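Local coordinates for protein disulphide isomerase (Xylella fastidiosa, PDB 3FK8) that probably catalyses thiol-disulphide exchange as an isomerase of the thioredoxin family, at residues T32-A38 against I92-V98; A14-V18 against V66-D70; A83-P87 against V104-K109; T42-L47 against L113-R117. One frame throughout, in Å; residues are numbered along the deposited sequence.

How the contacts relate
Contact 1 is the centre of the fold, its midpoint about 3 Å from that of the chain. Contact 2 packs helix 14-28 on the neighbouring strand, 65-70, its centre about 9 Å away, and Val35 N to Val67 O (2.9 Å) is a probable hydrogen bond. Contact 3 extends the sheet the other way: Val97 O to Arg105 N measures 2.8 Å. Contact 4 sits where strand 32-37 leads into the helix that begins just after Cys41 and holds Cys44, a likely thioredoxin-type CxxC pair. Gly37 CA and Pro93 N of contact 1 lie 3.4 and 3.6 Å from Cys44 SG. Contacts 2 and 4 lie on opposite sides of the chain's centre, their centres about 18 Å apart.

Contact 1 of 4, residues T32-A38 against I92-V98; sequences TLLVFGA and IPAVVVV
Phe36 and Val96 meet on one face of the sheet, with Phe36 CE2 3.7 Å from Val96 CG2, and lose the most surface to the opposite strand. Phe36 CG is anti to the carbonyl carbon, beside the backbone N (chi1 -68°), which lays the ring along the neighbouring strand and brings the Ala94 carbonyl oxygen to the ring edge, in its plane. The same oxygen accepts the bond from Phe36 N at 2.8 Å, while Ala94 N returns a longer one to Phe36 O at 3.1 Å. Val96 is paired with Leu34 by two backbone bonds, and the Leu34 and Val96 CB atoms stand 4.1 Å apart. The two strands run antiparallel at 161°, the central pair of the thioredoxin fold, and Pro93, joined to Ile92 by a cis peptide bond, precedes strand 94-98 as in other thioredoxins. At the far end Thr32 makes the last hydrogen-bonded pair: Thr32 N donates to Val98 O and Val98 N to Thr32 O, each at 2.8 Å. Between these pairs, Val95 CA approaches Leu34 O at 3.1 Å in a CA-H...O contact. The Thr32, Leu34 and Phe36 side chains share their face with Val96 and Val98, and helix 14-28 covers part of it through Ala21, Leu22 and Val18. Val35, Leu33 and Val95 project from the reverse face.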
loop_
_atom_site.group_PDB
_atom_site.type_symbol
_atom_site.label_atom_id
_atom_site.label_comp_id
_atom_site.label_asym_id
_atom_site.label_seq_id
_atom_site.Cartn_x
_atom_site.Cartn_y
_atom_site.Cartn_z
ATOM N N THR A 32 6.940 3.659 6.210
ATOM C CA THR A 32 5.549 3.232 6.163
ATOM C C THR A 32 5.125 3.030 4.712
ATOM O O THR A 32 5.448 3.836 3.840
ATOM C CB THR A 32 4.664 4.277 6.814
ATOM O OG1 THR A 32 5.058 4.419 8.176
ATOM C CG2 THR A 32 3.164 3.905 6.738
ATOM N N LEU A 33 4.435 1.928 4.460
ATOM C CA LEU A 33 3.886 1.614 3.165
ATOM C C LEU A 33 2.386 1.889 3.172
ATOM O O LEU A 33 1.645 1.301 3.950
ATOM C CB LEU A 33 4.131 0.144 2.950
ATOM C CG LEU A 33 3.671 -0.486 1.689
ATOM C CD1 LEU A 33 4.441 0.136 0.516
ATOM C CD2 LEU A 33 3.867 -2.006 1.707
ATOM N N LEU A 34 1.983 2.836 2.350
ATOM C CA LEU A 34 0.565 3.122 2.142
ATOM C C LEU A 34 0.107 2.417 0.852
ATOM O O LEU A 34 0.703 2.642 -0.210
ATOM C CB LEU A 34 0.363 4.605 1.971
ATOM C CG LEU A 34 0.857 5.544 3.055
ATOM C CD1 LEU A 34 0.482 6.995 2.802
ATOM C CD2 LEU A 34 0.361 5.090 4.417
ATOM N N VAL A 35 -0.903 1.571 0.977
ATOM C CA VAL A 35 -1.400 0.800 -0.164
ATOM C C VAL A 35 -2.792 1.269 -0.474
ATOM O O VAL A 35 -3.719 1.091 0.335
ATOM C CB VAL A 35 -1.410 -0.730 0.096
ATOM C CG1 VAL A 35 -1.782 -1.452 -1.170
ATOM C CG2 VAL A 35 -0.043 -1.182 0.656
ATOM N N PHE A 36 -2.941 1.943 -1.618
ATOM C CA PHE A 36 -4.250 2.484 -2.050
ATOM C C PHE A 36 -4.930 1.504 -2.996
ATOM O O PHE A 36 -4.343 1.082 -3.993
ATOM C CB PHE A 36 -4.035 3.795 -2.784
ATOM C CG PHE A 36 -3.544 4.921 -1.920
ATOM C CD1 PHE A 36 -4.454 5.888 -1.442
ATOM C CD2 PHE A 36 -2.197 5.047 -1.574
ATOM C CE1 PHE A 36 -3.989 6.944 -0.641
ATOM C CE2 PHE A 36 -1.760 6.125 -0.776
ATOM C CZ PHE A 36 -2.628 7.039 -0.333
ATOM N N GLY A 37 -6.193 1.173 -2.734
ATOM C CA GLY A 37 -6.875 0.208 -3.575
ATOM C C GLY A 37 -8.324 0.109 -3.162
ATOM O O GLY A 37 -8.847 0.966 -2.422
ATOM N N ALA A 38 -9.000 -0.948 -3.605
ATOM C CA ALA A 38 -10.401 -1.121 -3.277
ATOM C C ALA A 38 -10.734 -2.587 -3.451
ATOM O O ALA A 38 -10.103 -3.312 -4.235
ATOM C CB ALA A 38 -11.297 -0.276 -4.162
ATOM N N ILE A 92 -4.809 1.693 -9.744
ATOM C CA ILE A 92 -4.723 0.942 -8.494
ATOM C C ILE A 92 -4.484 -0.541 -8.768
ATOM O O ILE A 92 -4.837 -1.054 -9.828
ATOM C CB ILE A 92 -5.980 1.158 -7.566
ATOM C CG1 ILE A 92 -7.255 0.783 -8.325
ATOM C CG2 ILE A 92 -6.004 2.588 -6.997
ATOM C CD1 ILE A 92 -8.453 0.688 -7.380
ATOM N N PRO A 93 -3.858 -1.250 -7.817
ATOM C CA PRO A 93 -3.320 -0.731 -6.552
ATOM C C PRO A 93 -2.144 0.158 -6.780
ATOM O O PRO A 93 -1.443 0.034 -7.775
ATOM C CB PRO A 93 -2.917 -2.015 -5.796
ATOM C CG PRO A 93 -2.611 -2.991 -6.913
ATOM C CD PRO A 93 -3.610 -2.691 -7.988
ATOM N N ALA A 94 -1.928 1.088 -5.868
ATOM C CA ALA A 94 -0.810 2.042 -5.906
ATOM C C ALA A 94 -0.208 2.145 -4.538
ATOM O O ALA A 94 -0.885 1.935 -3.545
ATOM C CB ALA A 94 -1.278 3.394 -6.389
ATOM N N VAL A 95 1.082 2.446 -4.467
ATOM C CA VAL A 95 1.733 2.530 -3.170
ATOM C C VAL A 95 2.500 3.841 -3.004
ATOM O O VAL A 95 2.945 4.447 -3.992
ATOM C CB VAL A 95 2.597 1.289 -2.785
ATOM C CG1 VAL A 95 1.779 -0.096 -2.835
ATOM C CG2 VAL A 95 3.684 1.172 -3.695
ATOM N N VAL A 96 2.610 4.247 -1.747
ATOM C CA VAL A 96 3.491 5.342 -1.331
ATOM C C VAL A 96 4.383 4.781 -0.234
ATOM O O VAL A 96 3.897 4.133 0.678
ATOM C CB VAL A 96 2.693 6.565 -0.792
ATOM C CG1 VAL A 96 3.619 7.698 -0.349
ATOM C CG2 VAL A 96 1.723 7.039 -1.813
ATOM N N VAL A 97 5.686 5.064 -0.302
ATOM C CA VAL A 97 6.605 4.711 0.780
ATOM C C VAL A 97 6.919 6.054 1.455
ATOM O O VAL A 97 7.377 6.996 0.796
ATOM C CB VAL A 97 7.923 4.097 0.214
ATOM C CG1 VAL A 97 8.963 3.863 1.323
ATOM C CG2 VAL A 97 7.622 2.814 -0.575
ATOM N N VAL A 98 6.646 6.151 2.746
ATOM C CA VAL A 98 6.953 7.358 3.501
ATOM C C VAL A 98 8.099 6.992 4.445
ATOM O O VAL A 98 8.010 5.998 5.188
ATOM C CB VAL A 98 5.706 7.814 4.315
ATOM C CG1 VAL A 98 5.924 9.162 5.033
ATOM C CG2 VAL A 98 4.491 7.890 3.360
#

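Contact 2 of 4, residues A14-V18 against V66-D70; sequences AWTQV and VVKID
Helix 14-28 runs antiparallel along strand 65-70, one edge of the thioredoxin sheet, and Val18, Val67 and Ile69 carry much of the join. The axes of the two segments approach to 8.8 Å at 167°, a spacing bridged by aliphatic side chains from both elements. Val18 uses one branch for two neighbours: its CG2 is 3.8 Å from Ile69 CD1 and 3.9 Å from Val67 CG1, crossing both side chains at about a right angle. With CG1 anti to the backbone N (chi1 169°), Val18 CG2 is anti to the carbonyl carbon, beside N, on the side of the strand. One turn earlier in the helix, Ala14 CB rests against the second branch of the same isoleucine, 4.1 Å from Ile69 CG2, so that Ile69 has one methyl on Ala14 and another on Val18. Val67, described here in one of its two deposited conformers, also presses CG2 on the helix backbone, 3.6 Å from Gln17 O. No direct hydrogen bond joins the segments, but one water does. It donates to both Gln17 OE1 (2.7 Å) and Lys68 O (2.8 Å), bridging the amide at the more exposed margin to the strand backbone. Lys68 points away from the helix at its CB, and its amine forms a salt bridge with Asp48. Leu34 of the adjoining strand touches Val18, Val67 and Ile69, and Leu80 of helix 78-83 touches Ala14 and Ile69. The result is a helix packed on one face of the central sheet, as in the thioredoxin alpha/beta sandwich.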
loop_
_atom_site.group_PDB
_atom_site.type_symbol
_atom_site.label_atom_id
_atom_site.label_comp_id
_atom_site.label_asym_id
_atom_site.label_seq_id
_atom_site.Cartn_x
_atom_site.Cartn_y
_atom_site.Cartn_z
ATOM N N ALA A 14 -9.201 6.446 7.578
ATOM C CA ALA A 14 -7.891 6.242 6.997
ATOM C C ALA A 14 -6.867 7.279 7.501
ATOM O O ALA A 14 -5.707 6.947 7.706
ATOM C CB ALA A 14 -8.009 6.272 5.472
ATOM N N TRP A 15 -7.253 8.550 7.677
ATOM C CA TRP A 15 -6.292 9.533 8.181
ATOM C C TRP A 15 -5.723 9.158 9.549
ATOM O O TRP A 15 -4.521 9.292 9.794
ATOM C CB TRP A 15 -6.904 10.928 8.299
ATOM C CG TRP A 15 -6.926 11.659 6.978
ATOM C CD1 TRP A 15 -7.984 11.785 6.125
ATOM C CD2 TRP A 15 -5.835 12.361 6.388
ATOM N NE1 TRP A 15 -7.608 12.519 5.024
ATOM C CE2 TRP A 15 -6.301 12.918 5.178
ATOM C CE3 TRP A 15 -4.502 12.581 6.774
ATOM C CZ2 TRP A 15 -5.462 13.684 4.320
ATOM C CZ3 TRP A 15 -3.655 13.331 5.897
ATOM C CH2 TRP A 15 -4.156 13.872 4.696
ATOM N N THR A 16 -6.609 8.684 10.431
ATOM C CA THR A 16 -6.170 8.230 11.758
ATOM C C THR A 16 -5.229 7.056 11.632
ATOM O O THR A 16 -4.152 7.060 12.251
ATOM C CB THR A 16 -7.342 7.932 12.658
ATOM O OG1 THR A 16 -8.072 9.143 12.825
ATOM C CG2 THR A 16 -6.852 7.545 14.047
ATOM N N GLN A 17 -5.591 6.099 10.767
ATOM C CA GLN A 17 -4.747 4.919 10.543
ATOM C C GLN A 17 -3.385 5.285 9.991
ATOM O O GLN A 17 -2.382 4.727 10.430
ATOM C CB GLN A 17 -5.422 3.872 9.673
ATOM C CG GLN A 17 -6.604 3.248 10.411
ATOM C CD GLN A 17 -7.208 2.055 9.727
ATOM O OE1 GLN A 17 -7.134 1.930 8.507
ATOM N NE2 GLN A 17 -7.864 1.173 10.511
ATOM N N VAL A 18 -3.341 6.234 9.049
ATOM C CA VAL A 18 -2.058 6.641 8.498
ATOM C C VAL A 18 -1.236 7.364 9.582
ATOM O O VAL A 18 -0.057 7.134 9.731
ATOM C CB VAL A 18 -2.267 7.539 7.272
ATOM C CG1 VAL A 18 -0.975 8.197 6.831
ATOM C CG2 VAL A 18 -2.851 6.720 6.119
ATOM N N VAL A 66 2.539 -0.754 7.750
ATOM C CA VAL A 66 1.668 -0.821 6.544
ATOM C C VAL A 66 0.256 -0.345 6.869
ATOM O O VAL A 66 -0.297 -0.652 7.938
ATOM C CB VAL A 66 1.507 -2.255 6.066
ATOM C CG1 VAL A 66 0.635 -2.340 4.811
ATOM C CG2 VAL A 66 2.826 -2.905 5.806
ATOM N N VAL A 67 -0.322 0.421 5.945
ATOM C CA VAL A 67 -1.725 0.877 6.023
ATOM C C VAL A 67 -2.361 0.680 4.672
ATOM O O VAL A 67 -1.794 1.123 3.674
ATOM C CB VAL A 67 -1.869 2.381 6.368
ATOM C CG1 VAL A 67 -3.347 2.834 6.360
ATOM C CG2 VAL A 67 -1.242 2.685 7.703
ATOM N N LYS A 68 -3.542 0.052 4.649
ATOM C CA LYS A 68 -4.359 -0.058 3.432
ATOM C C LYS A 68 -5.408 1.015 3.409
ATOM O O LYS A 68 -6.103 1.160 4.425
ATOM C CB LYS A 68 -5.000 -1.431 3.305
ATOM C CG LYS A 68 -4.042 -2.489 2.735
ATOM C CD LYS A 68 -4.752 -3.833 2.530
ATOM C CE LYS A 68 -4.711 -4.648 3.804
ATOM N NZ LYS A 68 -5.285 -6.042 3.656
ATOM N N ILE A 69 -5.483 1.793 2.334
ATOM C CA ILE A 69 -6.413 2.908 2.212
ATOM C C ILE A 69 -7.426 2.589 1.101
ATOM O O ILE A 69 -7.055 2.457 -0.084
ATOM C CB ILE A 69 -5.678 4.243 1.881
ATOM C CG1 ILE A 69 -4.721 4.527 3.038
ATOM C CG2 ILE A 69 -6.646 5.342 1.701
ATOM C CD1 ILE A 69 -3.509 5.219 2.683
ATOM N N ASP A 70 -8.688 2.434 1.489
ATOM C CA ASP A 70 -9.780 2.236 0.544
ATOM C C ASP A 70 -10.057 3.506 -0.251
ATOM O O ASP A 70 -10.295 4.548 0.325
ATOM C CB ASP A 70 -11.036 1.871 1.345
ATOM C CG ASP A 70 -12.236 1.655 0.441
ATOM O OD1 ASP A 70 -12.073 1.159 -0.670
ATOM O OD2 ASP A 70 -13.354 1.955 0.902
HETATM O O HOH W 1 -7.352 3.016 6.082
#

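Contact 3 of 4, residues A83-P87 against V104-K109; sequences AYGDP and VRYTTK. With FMT (formic acid), chain E.
Tyr84 and Val104 meet edge-on: the CG2 methyl of Val104 lies near the plane of the tyrosine ring, 3.7 Å from Tyr84 CD1, so neither ring face is used in this contact. The next pair is Thr107 and Pro87, described for one of the two deposited threonine conformers. With Thr107 OG1 anti to the carbonyl carbon (chi1 -66°), the CG2 methyl is anti to the backbone N and meets the proline ring at Pro87 CB, 3.6 Å away. Its hydroxyl is turned back to the loop and gives a weak hydrogen bond, 3.5 Å, from Thr107 OG1 to Tyr84 O. Lys109, likewise one of two conformers, bends at its second and third torsions so that its amine folds over the loop backbone. Lys109 NZ donates to Asp86 O at 2.7 Å, reaching it from above the carbonyl plane, 54° out of it, and a weak 3.4 Å bond runs from Lys109 NZ to Gly85 O. The amine also forms a salt bridge with Asp90, which gives it a charged partner beyond the two carbonyls. On the strand's other side Arg105 NH1 bonds to Ile131 O and, weakly, to a formic acid molecule, probably from the crystallisation liquor. Pro87 also rests on Ala94 and Val96, which ties the loop to the neighbouring strand. Strand 104-107 is an edge strand of the sheet, and Arg105 and Tyr106 both face Val97, the signature of a classic beta bulge.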
loop_
_atom_site.group_PDB
_atom_site.type_symbol
_atom_site.label_atom_id
_atom_site.label_comp_id
_atom_site.label_asym_id
_atom_site.label_seq_id
_atom_site.Cartn_x
_atom_site.Cartn_y
_atom_site.Cartn_z
ATOM N N ALA A 83 -2.744 14.113 -0.922
ATOM C CA ALA A 83 -1.768 14.604 0.050
ATOM C C ALA A 83 -0.406 13.953 -0.129
ATOM O O ALA A 83 0.607 14.518 0.224
ATOM C CB ALA A 83 -2.270 14.375 1.478
ATOM N N TYR A 84 -0.437 12.718 -0.660
ATOM C CA TYR A 84 0.738 11.858 -0.721
ATOM C C TYR A 84 1.174 11.646 -2.153
ATOM O O TYR A 84 1.862 10.667 -2.465
ATOM C CB TYR A 84 0.503 10.534 0.057
ATOM C CG TYR A 84 0.573 10.716 1.513
ATOM C CD1 TYR A 84 1.798 10.822 2.162
ATOM C CD2 TYR A 84 -0.580 10.845 2.292
ATOM C CE1 TYR A 84 1.865 11.071 3.526
ATOM C CE2 TYR A 84 -0.512 11.069 3.691
ATOM C CZ TYR A 84 0.715 11.142 4.308
ATOM O OH TYR A 84 0.760 11.457 5.651
ATOM N N GLY A 85 0.825 12.592 -3.022
ATOM C CA GLY A 85 1.395 12.624 -4.355
ATOM C C GLY A 85 0.593 11.974 -5.464
ATOM O O GLY A 85 1.175 11.617 -6.504
ATOM N N ASP A 86 -0.726 11.870 -5.280
ATOM C CA ASP A 86 -1.648 11.309 -6.284
ATOM C C ASP A 86 -1.291 9.928 -6.774
ATOM O O ASP A 86 -1.351 9.715 -7.979
ATOM C CB ASP A 86 -1.791 12.257 -7.470
ATOM C CG ASP A 86 -2.386 13.577 -7.083
ATOM O OD1 ASP A 86 -3.526 13.592 -6.568
ATOM O OD2 ASP A 86 -1.726 14.608 -7.344
ATOM N N PRO A 87 -0.961 8.988 -5.890
ATOM C CA PRO A 87 -0.511 7.679 -6.359
ATOM C C PRO A 87 -1.562 6.966 -7.235
ATOM O O PRO A 87 -1.190 6.171 -8.080
ATOM C CB PRO A 87 -0.319 6.900 -5.034
ATOM C CG PRO A 87 -1.157 7.629 -4.041
ATOM C CD PRO A 87 -0.989 9.035 -4.412
ATOM N N VAL A 104 7.499 11.667 2.108
ATOM C CA VAL A 104 7.396 10.654 1.045
ATOM C C VAL A 104 8.776 10.363 0.426
ATOM O O VAL A 104 9.524 11.314 0.132
ATOM C CB VAL A 104 6.477 11.203 -0.070
ATOM C CG1 VAL A 104 6.592 10.325 -1.329
ATOM C CG2 VAL A 104 5.035 11.249 0.417
ATOM N N ARG A 105 9.084 9.094 0.208
ATOM C CA ARG A 105 10.266 8.671 -0.552
ATOM C C ARG A 105 9.936 8.296 -1.963
ATOM O O ARG A 105 10.695 8.625 -2.890
ATOM C CB ARG A 105 10.933 7.442 0.085
ATOM C CG ARG A 105 12.100 6.895 -0.750
ATOM C CD ARG A 105 12.733 5.650 -0.182
ATOM N NE ARG A 105 13.728 5.138 -1.123
ATOM C CZ ARG A 105 14.165 3.876 -1.160
ATOM N NH1 ARG A 105 13.704 2.975 -0.304
ATOM N NH2 ARG A 105 15.057 3.528 -2.073
ATOM N N TYR A 106 8.858 7.536 -2.157
ATOM C CA TYR A 106 8.583 6.937 -3.449
ATOM C C TYR A 106 7.088 6.773 -3.580
ATOM O O TYR A 106 6.422 6.474 -2.600
ATOM C CB TYR A 106 9.281 5.576 -3.561
ATOM C CG TYR A 106 8.895 4.760 -4.798
ATOM C CD1 TYR A 106 9.204 5.187 -6.111
ATOM C CD2 TYR A 106 8.195 3.576 -4.652
ATOM C CE1 TYR A 106 8.841 4.415 -7.236
ATOM C CE2 TYR A 106 7.830 2.819 -5.771
ATOM C CZ TYR A 106 8.135 3.226 -7.033
ATOM O OH TYR A 106 7.743 2.409 -8.086
ATOM N N THR A 107 6.578 6.996 -4.777
ATOM C CA THR A 107 5.199 6.743 -5.102
ATOM C C THR A 107 5.162 5.979 -6.452
ATOM O O THR A 107 5.986 6.233 -7.339
ATOM C CB THR A 107 4.438 8.105 -5.173
ATOM O OG1 THR A 107 4.381 8.739 -3.874
ATOM C CG2 THR A 107 3.064 7.924 -5.670
ATOM N N THR A 108 4.186 5.119 -6.651
ATOM C CA THR A 108 4.019 4.497 -7.983
ATOM C C THR A 108 3.275 5.473 -8.841
ATOM O O THR A 108 2.148 5.724 -8.582
ATOM C CB THR A 108 3.316 3.182 -7.892
ATOM O OG1 THR A 108 2.130 3.331 -7.094
ATOM C CG2 THR A 108 4.236 2.161 -7.213
ATOM N N LYS A 109 3.935 6.061 -9.841
ATOM C CA LYS A 109 3.320 7.053 -10.700
ATOM C C LYS A 109 3.130 6.557 -12.135
ATOM O O LYS A 109 2.838 7.357 -13.010
ATOM C CB LYS A 109 4.158 8.344 -10.673
ATOM C CG LYS A 109 3.979 9.089 -9.373
ATOM C CD LYS A 109 2.496 9.275 -9.067
ATOM C CE LYS A 109 1.961 10.512 -9.786
ATOM N NZ LYS A 109 0.478 10.606 -9.718
HETATM C C FMT E . 13.059 3.921 2.822
HETATM O O1 FMT E . 12.298 3.045 2.378
HETATM O O2 FMT E . 12.868 4.614 3.838
#

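Contact 4 of 4, residues T42-L47 against L113-R117; sequences TDCRAL and LANAR. With FMT (formic acid), chain B.
Asp43 and Arg117 mark the closest approach of the two backbones, their CA atoms 4.6 Å apart, where the first turn of helix 42-51 meets a type I beta turn, Leu113 to Ala116, that runs into a short 3-10 segment. Asp43 OD1 grips that segment twice: it takes the bond from Arg117 N at 2.9 Å on its anti lone pair and Arg117 NH1 at 2.8 Å on its syn lone pair, a salt bridge that is nearly straight (N-H...O 170°). The oxygen lies in the guanidinium plane, yet the carboxylate stands 88° from it, so the ions meet through a single oxygen. Arg117 CG sits between the backbone N and the carbonyl carbon (chi1 83°), and the extended chain brings the guanidinium back alongside Asp43. Arg117 NH1 also donates to Asn115 OD1 at 2.9 Å, helping to fix the rotation. Further along the helix, Ala46 CB packs on the arginine backbone, 3.5 Å from Arg117 CA, and Leu47 CB stands 4.0 Å from Ala116 CB. At the start of the helix Thr42 N donates to O1 of a formic acid molecule at 3.1 Å, probably from the crystallisation liquor. Asp43 and Leu47 also touch Pro93, the cis-proline ahead of strand 94-98. Leu47 and Leu113 further reach Phe128 of helix 121-132, so the turn lies between the helix bearing Cys44 and the C-terminal helix.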
loop_
_atom_site.group_PDB
_atom_site.type_symbol
_atom_site.label_atom_id
_atom_site.label_comp_id
_atom_site.label_asym_id
_atom_site.label_seq_id
_atom_site.Cartn_x
_atom_site.Cartn_y
_atom_site.Cartn_z
ATOM N N THR A 42 -9.660 -6.406 -8.971
ATOM C CA THR A 42 -9.059 -7.727 -8.945
ATOM C C THR A 42 -7.536 -7.628 -8.798
ATOM O O THR A 42 -6.934 -8.501 -8.190
ATOM C CB THR A 42 -9.530 -8.601 -10.149
ATOM O OG1 THR A 42 -9.105 -8.020 -11.401
ATOM C CG2 THR A 42 -11.027 -8.682 -10.110
ATOM N N ASP A 43 -6.891 -6.574 -9.350
ATOM C CA ASP A 43 -5.467 -6.411 -9.120
ATOM C C ASP A 43 -5.127 -6.104 -7.685
ATOM O O ASP A 43 -4.139 -6.597 -7.127
ATOM C CB ASP A 43 -4.933 -5.342 -10.060
ATOM C CG ASP A 43 -5.143 -5.742 -11.496
ATOM O OD1 ASP A 43 -4.381 -6.629 -11.995
ATOM O OD2 ASP A 43 -6.083 -5.243 -12.128
ATOM N N CYS A 44 -5.995 -5.334 -7.012
ATOM C CA CYS A 44 -5.789 -5.072 -5.587
ATOM C C CYS A 44 -5.949 -6.335 -4.749
ATOM O O CYS A 44 -5.177 -6.563 -3.804
ATOM C CB CYS A 44 -6.802 -4.069 -5.092
ATOM S SG CYS A 44 -6.633 -2.401 -5.812
ATOM N N ARG A 45 -6.951 -7.158 -5.093
ATOM C CA ARG A 45 -7.125 -8.400 -4.374
ATOM C C ARG A 45 -5.934 -9.335 -4.588
ATOM O O ARG A 45 -5.472 -9.995 -3.671
ATOM C CB ARG A 45 -8.419 -9.095 -4.787
ATOM C CG ARG A 45 -9.689 -8.256 -4.438
ATOM C CD ARG A 45 -11.018 -9.039 -4.533
ATOM N NE ARG A 45 -11.175 -9.697 -5.839
ATOM C CZ ARG A 45 -11.791 -9.179 -6.908
ATOM N NH1 ARG A 45 -12.327 -7.971 -6.877
ATOM N NH2 ARG A 45 -11.891 -9.890 -8.028
ATOM N N ALA A 46 -5.420 -9.386 -5.821
ATOM C CA ALA A 46 -4.255 -10.223 -6.103
ATOM C C ALA A 46 -3.010 -9.763 -5.364
ATOM O O ALA A 46 -2.240 -10.588 -4.857
ATOM C CB ALA A 46 -4.021 -10.300 -7.590
ATOM N N LEU A 47 -2.781 -8.445 -5.314
ATOM C CA LEU A 47 -1.637 -7.942 -4.598
ATOM C C LEU A 47 -1.730 -8.337 -3.128
ATOM O O LEU A 47 -0.749 -8.813 -2.526
ATOM C CB LEU A 47 -1.554 -6.409 -4.748
ATOM C CG LEU A 47 -0.419 -5.755 -3.976
ATOM C CD1 LEU A 47 0.933 -6.225 -4.401
ATOM C CD2 LEU A 47 -0.538 -4.226 -4.013
ATOM N N LEU A 113 2.001 -1.267 -10.298
ATOM C CA LEU A 113 1.283 -2.421 -9.728
ATOM C C LEU A 113 -0.131 -2.557 -10.284
ATOM O O LEU A 113 -0.878 -3.408 -9.806
ATOM C CB LEU A 113 1.251 -2.341 -8.184
ATOM C CG LEU A 113 2.642 -2.320 -7.560
ATOM C CD1 LEU A 113 2.477 -2.069 -6.061
ATOM C CD2 LEU A 113 3.414 -3.624 -7.810
ATOM N N ALA A 114 -0.459 -1.802 -11.329
ATOM C CA ALA A 114 -1.849 -1.795 -11.785
ATOM C C ALA A 114 -2.265 -3.106 -12.484
ATOM O O ALA A 114 -3.451 -3.328 -12.703
ATOM C CB ALA A 114 -2.116 -0.575 -12.628
ATOM N N ASN A 115 -1.285 -3.943 -12.844
ATOM C CA ASN A 115 -1.574 -5.283 -13.368
ATOM C C ASN A 115 -1.122 -6.364 -12.413
ATOM O O ASN A 115 -0.710 -7.443 -12.854
ATOM C CB ASN A 115 -1.021 -5.432 -14.787
ATOM C CG ASN A 115 -1.916 -4.702 -15.770
ATOM O OD1 ASN A 115 -2.983 -5.204 -16.141
ATOM N ND2 ASN A 115 -1.518 -3.478 -16.149
ATOM N N ALA A 116 -1.229 -6.108 -11.100
ATOM C CA ALA A 116 -0.735 -7.086 -10.109
ATOM C C ALA A 116 -1.386 -8.468 -10.253
ATOM O O ALA A 116 -0.758 -9.456 -9.889
ATOM C CB ALA A 116 -0.931 -6.549 -8.696
ATOM N N ARG A 117 -2.604 -8.582 -10.785
ATOM C CA ARG A 117 -3.187 -9.930 -10.973
ATOM C C ARG A 117 -2.379 -10.818 -11.922
ATOM O O ARG A 117 -2.552 -12.027 -11.892
ATOM C CB ARG A 117 -4.671 -9.854 -11.399
ATOM C CG ARG A 117 -4.809 -9.648 -12.878
ATOM C CD ARG A 117 -6.173 -8.936 -13.175
ATOM N NE ARG A 117 -6.287 -8.765 -14.622
ATOM C CZ ARG A 117 -5.616 -7.853 -15.351
ATOM N NH1 ARG A 117 -4.810 -6.930 -14.765
ATOM N NH2 ARG A 117 -5.771 -7.890 -16.698
HETATM C C FMT B . -10.898 -4.692 -11.810
HETATM O O1 FMT B . -11.590 -5.595 -11.305
HETATM O O2 FMT B . -9.676 -4.526 -11.654
#